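Local coordinates for cytokinesis protein 2 (Saccharomyces cerevisiae, PDB 4WPE) that mediates the cytoskeletal rearrangements of yeast cytokinesis, forming a ring that colocalizes with the medial actin ring, and binds phospholipids, at residues V88-R92 with K251-L255. Numbering follows the deposited sequence.
Sequences VEKAR and KMDML
With chi1 at 158°, V88 sets CG1 anti to its own backbone N and CG2 anti to the carbonyl carbon, and both methyls reach segment 251-255. CG1 of V88 lies 3.6 Å from CB of K251, while CG2 of V88 packs 3.7 Å from the terminal CE of M254, a selenomethionine, the two side chains sliding past each other in opposite directions. The aliphatic part of K251 runs on past A91, its CE 4.1 Å from the A91 CB. M252, also selenomethionine, bends at chi2 (-66°), and this turn carries its CE to 3.5 Å from OE2 of E89. The segment axes run 176° apart in direction and approach to 10.5 Å, an antiparallel packing of helices 76-162 and 170-259 within the elongated helical bundle of the F-BAR dimer. Beside the M252 methyl, R92 grips E89 side-on: NH2 of R92 meets OE1 of E89 at 2.7 Å and NE meets OE2 at 2.9 Å, both oxygens lying close to the guanidinium plane. OE1 of E89 also forms a salt bridge with NE of R47 of the second subunit. A glutamine here, lacking the negative charge, would probably leave the like-charged R92 and R47 of the second subunit close together with nothing from this position to balance them. NH1 of R92 forms a salt bridge with E248 and a hydrogen bond with Y54.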
ATOM      1  N   VAL A  88       6.009 -14.119  -2.323  1.00 68.71           N
ATOM      2  CA  VAL A  88       6.190 -12.791  -2.897  1.00 66.85           C
ATOM      3  C   VAL A  88       5.448 -11.741  -2.078  1.00 63.75           C
ATOM      4  O   VAL A  88       5.995 -10.686  -1.759  1.00 62.34           O
ATOM      5  CB  VAL A  88       5.701 -12.736  -4.363  1.00 70.38           C
ATOM      6  CG1 VAL A  88       5.372 -11.307  -4.778  1.00 77.07           C
ATOM      7  CG2 VAL A  88       6.734 -13.354  -5.294  1.00 70.30           C
ATOM      8  N   GLU A  89       4.205 -12.047  -1.720  1.00 64.00           N
ATOM      9  CA  GLU A  89       3.351 -11.084  -1.035  1.00 62.18           C
ATOM     10  C   GLU A  89       3.762 -10.844   0.415  1.00 57.55           C
ATOM     11  O   GLU A  89       3.619  -9.733   0.919  1.00 64.91           O
ATOM     12  CB  GLU A  89       1.890 -11.537  -1.095  1.00 66.35           C
ATOM     13  CG  GLU A  89       1.272 -11.440  -2.485  1.00 72.94           C
ATOM     14  CD  GLU A  89       1.165 -10.008  -2.983  1.00 81.16           C
ATOM     15  OE1 GLU A  89       0.209  -9.309  -2.586  1.00 84.12           O
ATOM     16  OE2 GLU A  89       2.039  -9.581  -3.769  1.00 84.51           O
ATOM     17  N   LYS A  90       4.274 -11.868   1.093  1.00 62.20           N
ATOM     18  CA  LYS A  90       4.722 -11.670   2.468  1.00 69.70           C
ATOM     19  C   LYS A  90       6.055 -10.922   2.481  1.00 65.26           C
ATOM     20  O   LYS A  90       6.421 -10.312   3.485  1.00 67.70           O
ATOM     21  CB  LYS A  90       4.844 -13.001   3.218  1.00 72.17           C
ATOM     22  CG  LYS A  90       5.693 -14.044   2.534  1.00 80.78           C
ATOM     23  CD  LYS A  90       5.949 -15.231   3.448  1.00 91.03           C
ATOM     24  CE  LYS A  90       4.650 -15.870   3.912  1.00 91.68           C
ATOM     25  NZ  LYS A  90       4.894 -16.988   4.867  1.00 87.58           N
ATOM     26  N   ALA A  91       6.769 -10.962   1.360  1.00 61.38           N
ATOM     27  CA  ALA A  91       7.992 -10.181   1.204  1.00 60.15           C
ATOM     28  C   ALA A  91       7.666  -8.693   1.084  1.00 63.24           C
ATOM     29  O   ALA A  91       8.356  -7.850   1.662  1.00 68.13           O
ATOM     30  CB  ALA A  91       8.781 -10.651  -0.007  1.00 45.31           C
ATOM     31  N   ARG A  92       6.616  -8.377   0.330  1.00 58.95           N
ATOM     32  CA  ARG A  92       6.143  -7.001   0.222  1.00 55.39           C
ATOM     33  C   ARG A  92       5.677  -6.494   1.578  1.00 60.69           C
ATOM     34  O   ARG A  92       5.994  -5.371   1.974  1.00 72.54           O
ATOM     35  CB  ARG A  92       5.004  -6.882  -0.792  1.00 45.90           C
ATOM     36  CG  ARG A  92       5.399  -7.199  -2.223  1.00 49.46           C
ATOM     37  CD  ARG A  92       4.412  -6.603  -3.220  1.00 55.46           C
ATOM     38  NE  ARG A  92       3.033  -7.024  -2.984  1.00 62.90           N
ATOM     39  CZ  ARG A  92       2.086  -6.246  -2.466  1.00 67.51           C
ATOM     40  NH1 ARG A  92       2.363  -4.996  -2.120  1.00 64.14           N
ATOM     41  NH2 ARG A  92       0.859  -6.719  -2.295  1.00 70.35           N
ATOM     42  N   LYS A 251      10.139  -9.137  -7.259  1.00 61.47           N
ATOM     43  CA  LYS A 251       9.290 -10.235  -6.814  1.00 64.81           C
ATOM     44  C   LYS A 251       8.232 -10.587  -7.856  1.00 69.41           C
ATOM     45  O   LYS A 251       7.875 -11.753  -8.011  1.00 78.16           O
ATOM     46  CB  LYS A 251       8.629  -9.888  -5.480  1.00 63.97           C
ATOM     47  CG  LYS A 251       9.621  -9.723  -4.343  1.00 64.12           C
ATOM     48  CD  LYS A 251      10.634 -10.855  -4.342  1.00 65.38           C
ATOM     49  CE  LYS A 251      11.477 -10.849  -3.082  1.00 72.68           C
ATOM     50  NZ  LYS A 251      12.545 -11.885  -3.145  1.00 82.16           N
HETATM   51  N   MSE A 252       7.735  -9.581  -8.568  1.00 63.11           N
HETATM   52  CA  MSE A 252       6.783  -9.826  -9.648  1.00 65.70           C
HETATM   53  C   MSE A 252       7.502 -10.371 -10.876  1.00 69.88           C
HETATM   54  O   MSE A 252       6.888 -11.004 -11.735  1.00 76.74           O
HETATM   55  CB  MSE A 252       6.013  -8.553 -10.005  1.00 69.37           C
HETATM   56  CG  MSE A 252       5.149  -8.016  -8.878  1.00 73.52           C
HETATM   57 SE   MSE A 252       3.686  -9.221  -8.430  1.00 79.93          SE
HETATM   58  CE  MSE A 252       2.968  -8.288  -6.872  1.00 71.10           C
ATOM     59  N   ASP A 253       8.806 -10.121 -10.960  1.00 69.50           N
ATOM     60  CA  ASP A 253       9.622 -10.750 -11.989  1.00 76.20           C
ATOM     61  C   ASP A 253       9.680 -12.247 -11.724  1.00 80.33           C
ATOM     62  O   ASP A 253       9.516 -13.051 -12.640  1.00 78.31           O
ATOM     63  CB  ASP A 253      11.034 -10.159 -12.027  1.00 78.54           C
ATOM     64  CG  ASP A 253      11.115  -8.881 -12.845  1.00 80.31           C
ATOM     65  OD1 ASP A 253      10.322  -8.728 -13.800  1.00 76.56           O
ATOM     66  OD2 ASP A 253      11.978  -8.033 -12.537  1.00 83.12           O
HETATM   67  N   MSE A 254       9.905 -12.612 -10.463  1.00 84.32           N
HETATM   68  CA  MSE A 254       9.916 -14.012 -10.046  1.00 88.23           C
HETATM   69  C   MSE A 254       8.632 -14.719 -10.455  1.00 84.10           C
HETATM   70  O   MSE A 254       8.665 -15.792 -11.060  1.00 81.03           O
HETATM   71  CB  MSE A 254      10.093 -14.130  -8.530  1.00 91.88           C
HETATM   72  CG  MSE A 254      11.478 -13.813  -8.006  1.00 97.88           C
HETATM   73 SE   MSE A 254      11.863 -14.854  -6.401  1.00152.65          SE
HETATM   74  CE  MSE A 254      10.310 -14.359  -5.334  1.00 93.57           C
ATOM     75  N   LEU A 255       7.503 -14.104 -10.114  1.00 79.60           N
ATOM     76  CA  LEU A 255       6.194 -14.684 -10.382  1.00 76.90           C
ATOM     77  C   LEU A 255       5.965 -14.848 -11.878  1.00 81.29           C
ATOM     78  O   LEU A 255       5.487 -15.886 -12.330  1.00 83.35           O
ATOM     79  CB  LEU A 255       5.089 -13.820  -9.772  1.00 67.84           C
ATOM     80  CG  LEU A 255       3.674 -14.379  -9.918  1.00 64.02           C
ATOM     81  CD1 LEU A 255       3.611 -15.797  -9.380  1.00 67.45           C
ATOM     82  CD2 LEU A 255       2.666 -13.492  -9.209  1.00 61.27           C
TER